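Local coordinates for L-lactate dehydrogenase (Trichomonas vaginalis, PDB 4UUL), which probably catalyses the NADH-dependent reduction of pyruvate to L-lactate, on the scaffold of the malate dehydrogenase family from which its lactate activity evolved, at residues F257-G262 and P288-K293; I180-N185 and V284-C289; N104-K109 and L328-Q333; P121-L126 and P148-S153; S155-N160 and A242-A247. The protein carries 1 engineered substitution. All blocks are in the same frame, centred on the assembly; numbering follows the deposited sequence. Where two conformers were deposited one is given.

Contact 1 of 5, residues F257-G262 and P288-K293; sequences FGTAPG and PCNVDK
Thr-259 meets Val-291 with side chain and backbone together. Its CB stands 3.9 Å from Val-291 N. From there OG1 turns between the backbone N and the carbonyl carbon (chi1 52°), which carries it to the Val-291 amide: Val-291 N donates to Thr-259 OG1 at 2.9 Å and 171°, an almost straight bond. The same hydroxyl lies beside CB of Asn-290. The other branch, CG2, touches CG2 of Val-291 at 4.0 Å, the two side chains crossing at about a right angle. In return Thr-259 N donates to Val-291 O at 3.0 Å, so one residue grips both the N-H and the C=O of Val-291. This pins the loop that leaves helix 242-257 to the end of strand 284-291, the middle strand of a three-stranded antiparallel sheet in the C-terminal domain. Gly-258, with positive phi just after the helix, lays its CA 3.3 Å from Val-291 O. On the solvent side Lys-293 reaches back across the loop. Its CD passes Phe-257 O at 3.9 Å, and its NZ donates to three waters, which pass the contact on to Phe-257 O, Thr-259 O and Val-291 O.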
# COMPACT_ATOMS: atom_id res chain seq x y z
N PHE B 257 -1.57 1.08 20.32
CA PHE B 257 -2.67 1.96 20.76
C PHE B 257 -3.89 1.25 21.32
O PHE B 257 -4.80 1.91 21.84
CB PHE B 257 -3.11 2.91 19.64
CG PHE B 257 -1.97 3.71 19.08
CD1 PHE B 257 -1.35 4.67 19.85
CD2 PHE B 257 -1.49 3.46 17.80
CE1 PHE B 257 -0.29 5.38 19.38
CE2 PHE B 257 -0.41 4.20 17.32
CZ PHE B 257 0.17 5.14 18.11
N GLY B 258 -3.88 -0.08 21.29
CA GLY B 258 -4.98 -0.84 21.86
C GLY B 258 -5.96 -1.37 20.86
O GLY B 258 -6.08 -0.87 19.74
N THR B 259 -6.63 -2.45 21.24
CA THR B 259 -7.67 -3.05 20.41
C THR B 259 -9.04 -2.51 20.78
O THR B 259 -9.22 -1.88 21.83
CB THR B 259 -7.63 -4.58 20.57
OG1 THR B 259 -7.66 -4.92 21.97
CG2 THR B 259 -6.39 -5.15 19.94
N ALA B 260 -10.01 -2.78 19.89
CA ALA B 260 -11.37 -2.26 20.00
C ALA B 260 -12.24 -3.18 20.85
O ALA B 260 -11.89 -4.32 21.06
CB ALA B 260 -11.97 -2.14 18.60
N PRO B 261 -13.36 -2.69 21.38
CA PRO B 261 -14.19 -3.54 22.23
C PRO B 261 -14.60 -4.81 21.48
O PRO B 261 -15.06 -4.76 20.35
CB PRO B 261 -15.40 -2.67 22.56
CG PRO B 261 -14.88 -1.26 22.42
CD PRO B 261 -13.93 -1.33 21.27
N GLY B 262 -14.38 -5.96 22.11
CA GLY B 262 -14.79 -7.21 21.53
C GLY B 262 -13.77 -7.79 20.57
O GLY B 262 -13.86 -8.96 20.17
N PRO B 288 -5.07 -15.93 21.53
CA PRO B 288 -6.06 -14.85 21.35
C PRO B 288 -5.75 -13.71 22.31
O PRO B 288 -5.66 -13.93 23.54
CB PRO B 288 -7.37 -15.52 21.69
CG PRO B 288 -6.99 -16.57 22.72
CD PRO B 288 -5.57 -17.06 22.33
N CYS B 289 -5.54 -12.51 21.77
CA CYS B 289 -5.11 -11.38 22.56
C CYS B 289 -5.99 -10.15 22.38
O CYS B 289 -6.64 -9.97 21.34
CB CYS B 289 -3.67 -10.97 22.19
SG CYS B 289 -2.41 -12.22 22.61
N ASN B 290 -5.96 -9.31 23.40
CA ASN B 290 -6.35 -7.93 23.23
C ASN B 290 -5.22 -7.03 23.73
O ASN B 290 -4.20 -7.54 24.22
CB ASN B 290 -7.73 -7.64 23.83
CG ASN B 290 -7.86 -7.98 25.25
OD1 ASN B 290 -6.94 -7.83 26.06
ND2 ASN B 290 -9.09 -8.37 25.61
N VAL B 291 -5.32 -5.73 23.47
CA VAL B 291 -4.23 -4.83 23.87
C VAL B 291 -4.89 -3.64 24.55
O VAL B 291 -5.88 -3.10 24.05
CB VAL B 291 -3.40 -4.34 22.66
CG1 VAL B 291 -2.23 -3.52 23.17
CG2 VAL B 291 -2.92 -5.51 21.86
N ASP B 292 -4.39 -3.26 25.71
CA ASP B 292 -5.00 -2.14 26.42
C ASP B 292 -4.50 -0.81 25.90
O ASP B 292 -3.65 -0.77 25.02
CB ASP B 292 -4.83 -2.30 27.93
CG ASP B 292 -3.39 -2.23 28.40
OD1 ASP B 292 -2.56 -1.59 27.75
OD2 ASP B 292 -3.12 -2.77 29.49
N LYS B 293 -5.06 0.28 26.39
CA LYS B 293 -4.74 1.61 25.88
C LYS B 293 -3.31 2.00 26.20
O LYS B 293 -2.77 2.93 25.62
CB LYS B 293 -5.70 2.65 26.46
CG LYS B 293 -7.14 2.38 26.13
CD LYS B 293 -7.41 2.41 24.64
CE LYS B 293 -8.91 2.32 24.34
NZ LYS B 293 -9.20 1.44 23.17
O HOH W 1 -3.95 4.32 23.24
O HOH W 2 -7.69 1.70 20.95
O HOH W 3 -7.71 -0.95 24.06
O HOH W 4 -11.34 -0.81 23.26

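Contact 2 of 5, residues I180-N185 and V284-C289; sequences IIVWGN and VFSFPC
Gly-184 and Ser-286 form a single antiparallel bridge, a hydrogen-bonded pair that ties the end of strand 177-183 to strand 284-291 inside the alpha/beta C-terminal domain. Gly-184 N donates to Ser-286 O, and Ser-286 N donates to Gly-184 O, both at 2.9 Å. A third bond comes from the side chain: Ser-286 OG, anti to its own N (chi1 -176°), reaches Val-182 O at 2.7 Å from above that carbonyl plane. The backbone of Gly-184 is roofed by the Phe-285 ring, whose centroid is 3.5 Å from Gly-184 CA, directly over the face in a CH-pi contact. Further along the strand Pro-288 presents CD over one face of the Trp-183 six-membered ring, 3.7 Å from its centroid, while Pro-288 CB packs on Ile-181 CG2 at 3.8 Å. Phe-285 meets the indole at its edge instead. Outside this shell, Asp-193 holds Trp-183 NE1, Tyr-277 packs edge-to-face on the indole, and Asn-133 gives a further bond to Gly-184 O. Two residues beyond Gly-184 comes His-186, the predicted proton acceptor. Ser-286 OG also bonds to Ser-155 OG, so one hydroxyl joins Val-182 O to the start of helix 156-170.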
# COMPACT_ATOMS: atom_id res chain seq x y z
N ILE B 180 -12.74 -16.39 15.91
CA ILE B 180 -11.78 -17.32 15.28
C ILE B 180 -10.39 -17.04 15.84
O ILE B 180 -10.00 -15.89 15.97
CB ILE B 180 -11.79 -17.17 13.75
CG1 ILE B 180 -13.15 -17.58 13.20
CG2 ILE B 180 -10.65 -17.96 13.14
CD1 ILE B 180 -13.27 -17.36 11.70
N ILE B 181 -9.63 -18.10 16.17
CA ILE B 181 -8.32 -17.90 16.77
C ILE B 181 -7.31 -18.79 16.08
O ILE B 181 -7.61 -19.95 15.76
CB ILE B 181 -8.35 -18.30 18.27
CG1 ILE B 181 -9.48 -17.58 19.01
CG2 ILE B 181 -6.97 -18.07 18.91
CD1 ILE B 181 -9.76 -18.21 20.35
N VAL B 182 -6.10 -18.27 15.90
CA VAL B 182 -4.98 -19.08 15.43
C VAL B 182 -4.02 -19.22 16.60
O VAL B 182 -3.56 -18.22 17.15
CB VAL B 182 -4.29 -18.39 14.23
CG1 VAL B 182 -3.05 -19.07 13.97
CG2 VAL B 182 -5.23 -18.41 13.05
N TRP B 183 -3.80 -20.46 17.05
CA TRP B 183 -2.98 -20.69 18.23
C TRP B 183 -1.64 -21.36 17.86
O TRP B 183 -1.59 -22.16 16.92
CB TRP B 183 -3.65 -21.67 19.22
CG TRP B 183 -5.03 -21.41 19.72
CD1 TRP B 183 -6.20 -21.64 19.06
CD2 TRP B 183 -5.38 -21.01 21.04
NE1 TRP B 183 -7.26 -21.41 19.89
CE2 TRP B 183 -6.79 -21.03 21.13
CE3 TRP B 183 -4.64 -20.64 22.18
CZ2 TRP B 183 -7.47 -20.70 22.29
CZ3 TRP B 183 -5.32 -20.37 23.35
CH2 TRP B 183 -6.71 -20.39 23.39
N GLY B 184 -0.62 -21.10 18.66
CA GLY B 184 0.57 -21.91 18.63
C GLY B 184 1.60 -21.42 17.65
O GLY B 184 1.90 -20.21 17.55
N ASN B 185 2.17 -22.37 16.93
CA ASN B 185 3.24 -22.13 15.95
C ASN B 185 2.64 -21.83 14.59
O ASN B 185 1.56 -22.17 14.29
CB ASN B 185 4.12 -23.38 15.84
CG ASN B 185 5.49 -23.11 15.27
OD1 ASN B 185 5.83 -21.94 14.97
ND2 ASN B 185 6.27 -24.18 15.04
N VAL B 284 7.52 -18.66 22.16
CA VAL B 284 6.63 -17.63 21.63
C VAL B 284 5.49 -18.38 20.97
O VAL B 284 5.72 -19.22 20.09
CB VAL B 284 7.40 -16.70 20.69
CG1 VAL B 284 6.43 -15.74 19.95
CG2 VAL B 284 8.46 -15.95 21.44
N PHE B 285 4.25 -18.08 21.38
CA PHE B 285 3.09 -18.92 21.07
C PHE B 285 1.94 -17.99 20.70
O PHE B 285 1.72 -17.00 21.39
CB PHE B 285 2.79 -19.71 22.36
CG PHE B 285 1.79 -20.85 22.22
CD1 PHE B 285 0.40 -20.62 22.21
CD2 PHE B 285 2.24 -22.16 22.18
CE1 PHE B 285 -0.48 -21.66 22.12
CE2 PHE B 285 1.33 -23.19 22.08
CZ PHE B 285 -0.00 -22.97 22.05
N SER B 286 1.23 -18.29 19.60
CA SER B 286 0.11 -17.46 19.24
C SER B 286 -1.09 -17.74 20.14
O SER B 286 -1.49 -18.90 20.35
CB SER B 286 -0.27 -17.69 17.77
OG SER B 286 -1.32 -16.79 17.42
N PHE B 287 -1.59 -16.67 20.75
CA PHE B 287 -2.76 -16.69 21.64
C PHE B 287 -3.81 -15.72 21.13
O PHE B 287 -3.46 -14.74 20.44
CB PHE B 287 -2.40 -16.18 23.03
CG PHE B 287 -1.60 -17.14 23.91
CD1 PHE B 287 -2.23 -18.11 24.64
CD2 PHE B 287 -0.24 -17.05 24.00
CE1 PHE B 287 -1.54 -18.97 25.46
CE2 PHE B 287 0.48 -17.89 24.84
CZ PHE B 287 -0.17 -18.82 25.59
N PRO B 288 -5.07 -15.93 21.53
CA PRO B 288 -6.06 -14.85 21.35
C PRO B 288 -5.75 -13.71 22.31
O PRO B 288 -5.66 -13.93 23.54
CB PRO B 288 -7.37 -15.52 21.69
CG PRO B 288 -6.99 -16.57 22.72
CD PRO B 288 -5.57 -17.06 22.33
N CYS B 289 -5.54 -12.51 21.77
CA CYS B 289 -5.11 -11.38 22.56
C CYS B 289 -5.99 -10.15 22.38
O CYS B 289 -6.64 -9.97 21.34
CB CYS B 289 -3.67 -10.97 22.19
SG CYS B 289 -2.41 -12.22 22.61

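Contact 3 of 5, residues N104-K109 and L328-Q333; sequences NSVIFK and LNHLAQ
Leu-331 pushes its CD2 methyl against three side chains of the crossing helix. CD2 lies 3.5 Å from Ser-105 OG, 3.8 Å from Val-106 CG2 and 4.1 Å from Lys-109 CD, so one methyl touches two successive residues and the one a helical turn further on. Leu-331 CG, set anti to the carbonyl carbon (chi1 -67°), directs the branch at the other helix and itself comes 3.6 Å from Ser-105 OG. Beside it His-330 turns its ring toward the same serine: CD2 of the imidazole approaches Ser-105 OG to 3.4 Å, obliquely, while Val-106 CG2 stands at the ring edge, 4.1 Å from His-330 CD2. No hydrogen bond spans the two segments. Two polar groups at the seam have partners in their own helix: Ser-105 OG bonds to Ser-102 O, and Lys-109 NZ forms a salt bridge with Glu-113, leaving only its aliphatic chain to lie against the leucine. The contact is thus small and mostly apolar, at the surface of the chain. The helix axes pass 9.4 Å apart and cross at -82°, close to perpendicular. Helix 97-118 belongs to the NAD-binding domain; its Asn-104, a predicted NAD site residue, touches Ser-88, and its OD1 accepts from Met-89 N. Helix 307-337 is the last helix of the chain, and its far end lies across helix 97-118. His-142, just after helix 132-141, touches both Lys-109 and Leu-331, and Leu-328 packs on Ile-138 of that helix.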
# COMPACT_ATOMS: atom_id res chain seq x y z
N ASN B 104 18.48 -19.43 10.39
CA ASN B 104 17.90 -18.20 10.91
C ASN B 104 18.34 -17.89 12.34
O ASN B 104 18.28 -16.75 12.78
CB ASN B 104 16.39 -18.19 10.74
CG ASN B 104 16.02 -17.82 9.34
OD1 ASN B 104 16.04 -16.64 9.00
ND2 ASN B 104 15.75 -18.78 8.51
N SER B 105 18.72 -18.92 13.12
CA SER B 105 19.07 -18.70 14.49
C SER B 105 20.21 -17.68 14.60
O SER B 105 20.18 -16.84 15.48
CB SER B 105 19.38 -20.02 15.22
OG SER B 105 20.60 -20.60 14.76
N VAL B 106 21.19 -17.75 13.71
CA VAL B 106 22.32 -16.86 13.77
C VAL B 106 21.89 -15.39 13.52
O VAL B 106 22.26 -14.46 14.22
CB VAL B 106 23.39 -17.28 12.76
CG1 VAL B 106 24.51 -16.23 12.71
CG2 VAL B 106 23.96 -18.72 13.11
N ILE B 107 21.08 -15.22 12.48
CA ILE B 107 20.53 -13.92 12.09
C ILE B 107 19.82 -13.28 13.27
O ILE B 107 20.07 -12.12 13.62
CB ILE B 107 19.53 -14.12 10.93
CG1 ILE B 107 20.27 -14.66 9.69
CG2 ILE B 107 18.80 -12.84 10.61
CD1 ILE B 107 21.55 -13.97 9.36
N PHE B 108 18.94 -14.04 13.88
CA PHE B 108 18.09 -13.52 14.93
C PHE B 108 18.84 -13.36 16.27
O PHE B 108 18.53 -12.44 17.03
CB PHE B 108 16.76 -14.25 15.01
CG PHE B 108 15.88 -13.81 13.89
CD1 PHE B 108 15.92 -14.39 12.65
CD2 PHE B 108 15.08 -12.69 14.07
CE1 PHE B 108 15.16 -13.88 11.59
CE2 PHE B 108 14.30 -12.20 13.02
CZ PHE B 108 14.36 -12.78 11.79
N LYS B 109 19.87 -14.16 16.50
CA LYS B 109 20.74 -13.87 17.61
C LYS B 109 21.38 -12.48 17.40
O LYS B 109 21.40 -11.62 18.29
CB LYS B 109 21.83 -14.96 17.72
CG LYS B 109 22.99 -14.60 18.64
CD LYS B 109 23.95 -15.76 18.85
CE LYS B 109 25.10 -15.46 19.77
NZ LYS B 109 25.91 -14.35 19.29
N LEU B 328 18.82 -23.44 19.40
CA LEU B 328 19.86 -23.30 20.43
C LEU B 328 21.01 -24.29 20.24
O LEU B 328 22.16 -23.93 20.38
CB LEU B 328 19.28 -23.38 21.84
CG LEU B 328 18.38 -22.19 22.21
CD1 LEU B 328 17.81 -22.41 23.59
CD2 LEU B 328 19.11 -20.87 22.19
N ASN B 329 20.69 -25.48 19.80
CA ASN B 329 21.75 -26.45 19.54
C ASN B 329 22.64 -26.02 18.38
O ASN B 329 23.86 -26.15 18.44
CB ASN B 329 21.16 -27.83 19.25
CG ASN B 329 22.25 -28.82 18.78
OD1 ASN B 329 23.12 -29.19 19.56
ND2 ASN B 329 22.23 -29.21 17.50
N HIS B 330 22.04 -25.49 17.31
CA HIS B 330 22.85 -25.01 16.20
C HIS B 330 23.83 -23.94 16.67
O HIS B 330 25.03 -23.95 16.34
CB HIS B 330 21.93 -24.47 15.09
CG HIS B 330 22.69 -23.98 13.90
ND1 HIS B 330 23.18 -24.83 12.93
CD2 HIS B 330 22.97 -22.72 13.47
CE1 HIS B 330 23.79 -24.12 12.00
NE2 HIS B 330 23.69 -22.84 12.31
N LEU B 331 23.32 -22.95 17.41
CA LEU B 331 24.16 -21.89 17.92
C LEU B 331 25.27 -22.48 18.77
O LEU B 331 26.42 -22.04 18.70
CB LEU B 331 23.34 -20.87 18.70
CG LEU B 331 22.35 -20.07 17.82
CD1 LEU B 331 21.50 -19.21 18.73
CD2 LEU B 331 23.05 -19.18 16.82
N ALA B 332 24.96 -23.45 19.63
CA ALA B 332 25.98 -24.05 20.51
C ALA B 332 27.02 -24.77 19.71
O ALA B 332 28.21 -24.73 20.02
CB ALA B 332 25.33 -24.97 21.50
N GLN B 333 26.62 -25.46 18.64
CA GLN B 333 27.59 -26.19 17.85
C GLN B 333 28.53 -25.23 17.12
O GLN B 333 29.71 -25.48 16.98
CB GLN B 333 26.88 -27.08 16.82
CG GLN B 333 26.11 -28.24 17.41
CD GLN B 333 26.94 -29.16 18.21
OE1 GLN B 333 28.12 -29.35 17.95
NE2 GLN B 333 26.31 -29.77 19.22

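Contact 4 of 5, residues P121-L126 and P148-S153; sequences PSVKVL and PENFSS
Asn-150 clasps the loop of Pro-121 and Val-123 just where two parallel strands begin, the last two strands at one edge of the Rossmann-type sheet, joined by the beta-alpha-beta crossover through helix 132-141. The tight part is the strand pair. Val-125 N donates to Asn-150 O at 2.8 Å, and Ser-152 N donates to Val-125 O at 2.9 Å. On one face of this pair CB of Val-125 packs on CD1 of Phe-151 at 3.9 Å, the two side chains lying side by side on the face covered by helix 132-141. On the other face Leu-126 CD1 reaches Ser-153 C at 3.8 Å, and there Ser-152 OG bonds to His-251 of helix 242-257. Looser and open to solvent are exposed Pro-121 and Ser-122, with a water between the segments that donates to both Pro-121 O and Asn-150 OD1. Asn-150 itself is buried and firmly held: its amide, with OD1 also taken by Lys-147 N, is kept flat by several bonds. Its ND2 donates to Val-123 O at 2.8 Å, in the amide plane and nearly straight at 169°, and to Pro-121 O at 2.9 Å from above that carbonyl plane.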
# COMPACT_ATOMS: atom_id res chain seq x y z
N PRO B 121 14.56 1.26 25.05
CA PRO B 121 14.12 0.15 25.91
C PRO B 121 12.64 -0.17 25.74
O PRO B 121 12.20 -1.23 26.15
CB PRO B 121 14.40 0.66 27.34
CG PRO B 121 15.39 1.70 27.20
CD PRO B 121 15.23 2.31 25.85
N SER B 122 11.89 0.77 25.17
CA SER B 122 10.46 0.63 24.93
C SER B 122 10.13 0.04 23.58
O SER B 122 8.96 -0.10 23.22
CB SER B 122 9.78 1.97 25.08
OG SER B 122 10.47 2.94 24.30
N VAL B 123 11.14 -0.34 22.82
CA VAL B 123 10.91 -0.79 21.44
C VAL B 123 9.90 -1.94 21.37
O VAL B 123 9.96 -2.89 22.15
CB VAL B 123 12.26 -1.20 20.73
CG1 VAL B 123 12.90 -2.41 21.43
CG2 VAL B 123 12.12 -1.43 19.23
N LYS B 124 9.02 -1.90 20.38
CA LYS B 124 8.11 -2.99 20.09
C LYS B 124 8.58 -3.68 18.79
O LYS B 124 8.53 -3.10 17.70
CB LYS B 124 6.65 -2.48 19.98
CG LYS B 124 6.15 -1.99 21.33
CD LYS B 124 4.73 -1.56 21.42
CE LYS B 124 4.32 -1.52 22.89
NZ LYS B 124 2.94 -1.25 23.06
N VAL B 125 8.98 -4.93 18.93
CA VAL B 125 9.60 -5.71 17.89
C VAL B 125 8.60 -6.76 17.42
O VAL B 125 8.23 -7.66 18.16
CB VAL B 125 10.87 -6.42 18.40
CG1 VAL B 125 11.54 -7.20 17.30
CG2 VAL B 125 11.80 -5.43 19.05
N LEU B 126 8.16 -6.62 16.17
CA LEU B 126 7.27 -7.54 15.51
C LEU B 126 8.06 -8.41 14.53
O LEU B 126 8.59 -7.91 13.53
CB LEU B 126 6.19 -6.79 14.77
CG LEU B 126 5.22 -7.65 13.96
CD1 LEU B 126 4.56 -8.75 14.81
CD2 LEU B 126 4.15 -6.78 13.32
N PRO B 148 10.49 -9.61 27.72
CA PRO B 148 9.49 -10.27 26.88
C PRO B 148 8.43 -9.34 26.27
O PRO B 148 7.99 -9.56 25.14
CB PRO B 148 8.90 -11.33 27.83
CG PRO B 148 10.03 -11.64 28.79
CD PRO B 148 10.71 -10.29 29.02
N GLU B 149 8.06 -8.30 26.99
CA GLU B 149 7.07 -7.35 26.52
C GLU B 149 7.50 -6.60 25.25
O GLU B 149 6.68 -5.97 24.59
CB GLU B 149 6.79 -6.36 27.66
CG GLU B 149 6.05 -6.96 28.88
CD GLU B 149 6.83 -8.04 29.67
OE1 GLU B 149 8.07 -7.90 29.91
OE2 GLU B 149 6.17 -9.05 30.03
N ASN B 150 8.79 -6.64 24.92
CA ASN B 150 9.27 -5.99 23.73
C ASN B 150 9.08 -6.79 22.43
O ASN B 150 9.39 -6.26 21.36
CB ASN B 150 10.76 -5.65 23.85
CG ASN B 150 11.07 -4.64 24.97
OD1 ASN B 150 11.53 -5.03 26.04
ND2 ASN B 150 10.83 -3.37 24.72
N PHE B 151 8.60 -8.03 22.52
CA PHE B 151 8.62 -8.95 21.37
C PHE B 151 7.29 -9.59 21.09
O PHE B 151 6.60 -10.04 22.00
CB PHE B 151 9.62 -10.09 21.63
CG PHE B 151 11.05 -9.62 21.65
CD1 PHE B 151 11.79 -9.54 20.49
CD2 PHE B 151 11.65 -9.23 22.83
CE1 PHE B 151 13.09 -9.06 20.50
CE2 PHE B 151 12.97 -8.73 22.86
CZ PHE B 151 13.69 -8.66 21.69
N SER B 152 6.98 -9.73 19.81
CA SER B 152 5.85 -10.55 19.39
C SER B 152 6.09 -11.02 17.95
O SER B 152 6.97 -10.50 17.29
CB SER B 152 4.52 -9.80 19.55
OG SER B 152 4.44 -8.70 18.69
N SER B 153 5.27 -11.97 17.52
CA SER B 153 5.34 -12.50 16.18
C SER B 153 3.97 -12.47 15.52
O SER B 153 2.93 -12.38 16.17
CB SER B 153 5.92 -13.91 16.15
OG SER B 153 5.11 -14.88 16.79
O HOH W 5 12.52 -3.31 27.90

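Contact 5 of 5, residues S155-N160 and A242-A247; sequences SMLDQN and ASPTKA
Ala-247 is the bump that fits the hollow between Met-156, Leu-157 and Asn-160. Its CB presses against the backbone of the first turn of helix 156-170, 3.5 Å from Leu-157 N, with Met-156 CB at 3.9 Å and Leu-157 CB at 4.1 Å; Asn-160 ND2 closes the hollow from the next turn. In the reverse direction Leu-157 is the larger bump. With CG anti to its backbone N (chi1 178°), its isobutyl fork straddles two neighbouring residues of the partner helix: CD1 meets Ser-243 OG at 3.7 Å, and CD2 lies 4.1 Å from Pro-244 CB, the side chains of Leu-157 and Pro-244 running side by side. The two helices, both in the C-terminal domain, cross at 107° with axes 8.9 Å apart. Helix 156-170 also carries Asp-158, whose OD1 bonds to His-186, the predicted proton acceptor, as in the His-Asp pair of this dehydrogenase family. Toward the second subunit the packing turns polar. A water bridges Asn-160 ND2 and Ser-243 O, and Asn-160 ND2 also reaches Gln-250 OE1. Lys-246, bent at chi2, brings NZ to 3.6 Å from Asn-160 ND2 and gives hydrogen bonds to Gln-250 OE1 and to Cys-59 O of the second subunit.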
# COMPACT_ATOMS: atom_id res chain seq x y z
N SER B 155 0.80 -13.55 13.60
CA SER B 155 -0.14 -14.61 13.24
C SER B 155 -1.43 -14.03 12.62
O SER B 155 -2.27 -14.80 12.16
CB SER B 155 -0.40 -15.55 14.42
OG SER B 155 -0.83 -14.81 15.49
N MET B 156 -1.50 -12.70 12.45
CA MET B 156 -2.76 -12.13 11.92
C MET B 156 -3.04 -12.42 10.44
O MET B 156 -4.19 -12.35 10.04
CB MET B 156 -2.84 -10.61 12.15
CG MET B 156 -3.40 -10.28 13.53
SD MET B 156 -5.07 -10.85 13.84
CE MET B 156 -5.91 -10.04 12.48
N LEU B 157 -2.03 -12.72 9.63
CA LEU B 157 -2.31 -13.11 8.27
C LEU B 157 -3.16 -14.37 8.26
O LEU B 157 -4.14 -14.46 7.49
CB LEU B 157 -1.05 -13.32 7.45
CG LEU B 157 -1.18 -13.79 6.02
CD1 LEU B 157 -2.10 -12.88 5.19
CD2 LEU B 157 0.16 -13.96 5.38
N ASP B 158 -2.79 -15.34 9.06
CA ASP B 158 -3.55 -16.57 9.11
C ASP B 158 -4.95 -16.37 9.69
O ASP B 158 -5.93 -16.96 9.21
CB ASP B 158 -2.80 -17.60 9.94
CG ASP B 158 -1.38 -17.68 9.51
OD1 ASP B 158 -0.52 -16.84 9.97
OD2 ASP B 158 -1.15 -18.62 8.73
N GLN B 159 -5.06 -15.50 10.69
CA GLN B 159 -6.37 -15.17 11.21
C GLN B 159 -7.25 -14.54 10.14
O GLN B 159 -8.41 -14.91 9.98
CB GLN B 159 -6.28 -14.25 12.44
CG GLN B 159 -7.65 -13.88 12.94
CD GLN B 159 -7.66 -13.13 14.25
OE1 GLN B 159 -7.07 -13.62 15.21
NE2 GLN B 159 -8.40 -12.05 14.34
N ASN B 160 -6.72 -13.57 9.41
CA ASN B 160 -7.47 -12.89 8.36
C ASN B 160 -7.89 -13.88 7.29
O ASN B 160 -9.04 -13.82 6.81
CB ASN B 160 -6.69 -11.70 7.79
CG ASN B 160 -6.66 -10.54 8.76
OD1 ASN B 160 -7.54 -10.39 9.61
ND2 ASN B 160 -5.67 -9.69 8.60
N ALA B 242 1.17 -7.72 -0.17
CA ALA B 242 0.18 -6.82 0.37
C ALA B 242 -0.55 -7.40 1.56
O ALA B 242 -0.79 -6.67 2.52
CB ALA B 242 -0.80 -6.41 -0.69
N SER B 243 -0.90 -8.68 1.54
CA SER B 243 -1.66 -9.27 2.64
C SER B 243 -0.85 -9.41 3.95
O SER B 243 -1.37 -9.07 5.00
CB SER B 243 -2.43 -10.54 2.24
OG SER B 243 -1.54 -11.51 1.77
N PRO B 244 0.42 -9.88 3.90
CA PRO B 244 1.19 -9.85 5.17
C PRO B 244 1.44 -8.43 5.63
O PRO B 244 1.48 -8.19 6.83
CB PRO B 244 2.47 -10.60 4.84
CG PRO B 244 2.56 -10.64 3.35
CD PRO B 244 1.14 -10.63 2.86
N THR B 245 1.58 -7.48 4.71
CA THR B 245 1.80 -6.10 5.11
C THR B 245 0.58 -5.57 5.86
O THR B 245 0.70 -4.92 6.90
CB THR B 245 2.11 -5.21 3.90
OG1 THR B 245 3.34 -5.61 3.28
CG2 THR B 245 2.25 -3.77 4.31
N LYS B 246 -0.61 -5.84 5.33
CA LYS B 246 -1.87 -5.42 5.94
C LYS B 246 -1.93 -5.98 7.37
O LYS B 246 -2.25 -5.28 8.32
CB LYS B 246 -3.04 -5.86 5.08
CG LYS B 246 -4.42 -5.38 5.56
CD LYS B 246 -5.07 -6.23 6.61
CE LYS B 246 -6.42 -5.62 7.02
NZ LYS B 246 -7.15 -6.48 7.97
N ALA B 247 -1.66 -7.27 7.53
CA ALA B 247 -1.68 -7.91 8.83
C ALA B 247 -0.62 -7.32 9.78
O ALA B 247 -0.88 -7.16 10.96
CB ALA B 247 -1.44 -9.41 8.68
O HOH W 6 -3.93 -10.04 6.19

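How the contacts relate
Contact 4 lies within the NAD-binding domain; contacts 1, 2 and 5 lie within the C-terminal domain, and contact 3 joins the two. Contact 3 spans the chain from helix 97-118 to helix 307-337 and encloses the other four in sequence; it is about 34 Å centre to centre from contact 1, on the opposite side of the chain's centre. Contacts 1 and 2 share strand 284-291, their centres about 15 Å apart. Contacts 2 and 5 cross along the chain and touch through Ser-286 and Ser-155, which links the three-stranded sheet holding strand 284-291 to helix 156-170 near predicted catalytic His-186. Contact 4 leads directly into contact 5, where Leu-154, an NADH-binding residue, separates strand 151-153 from that helix.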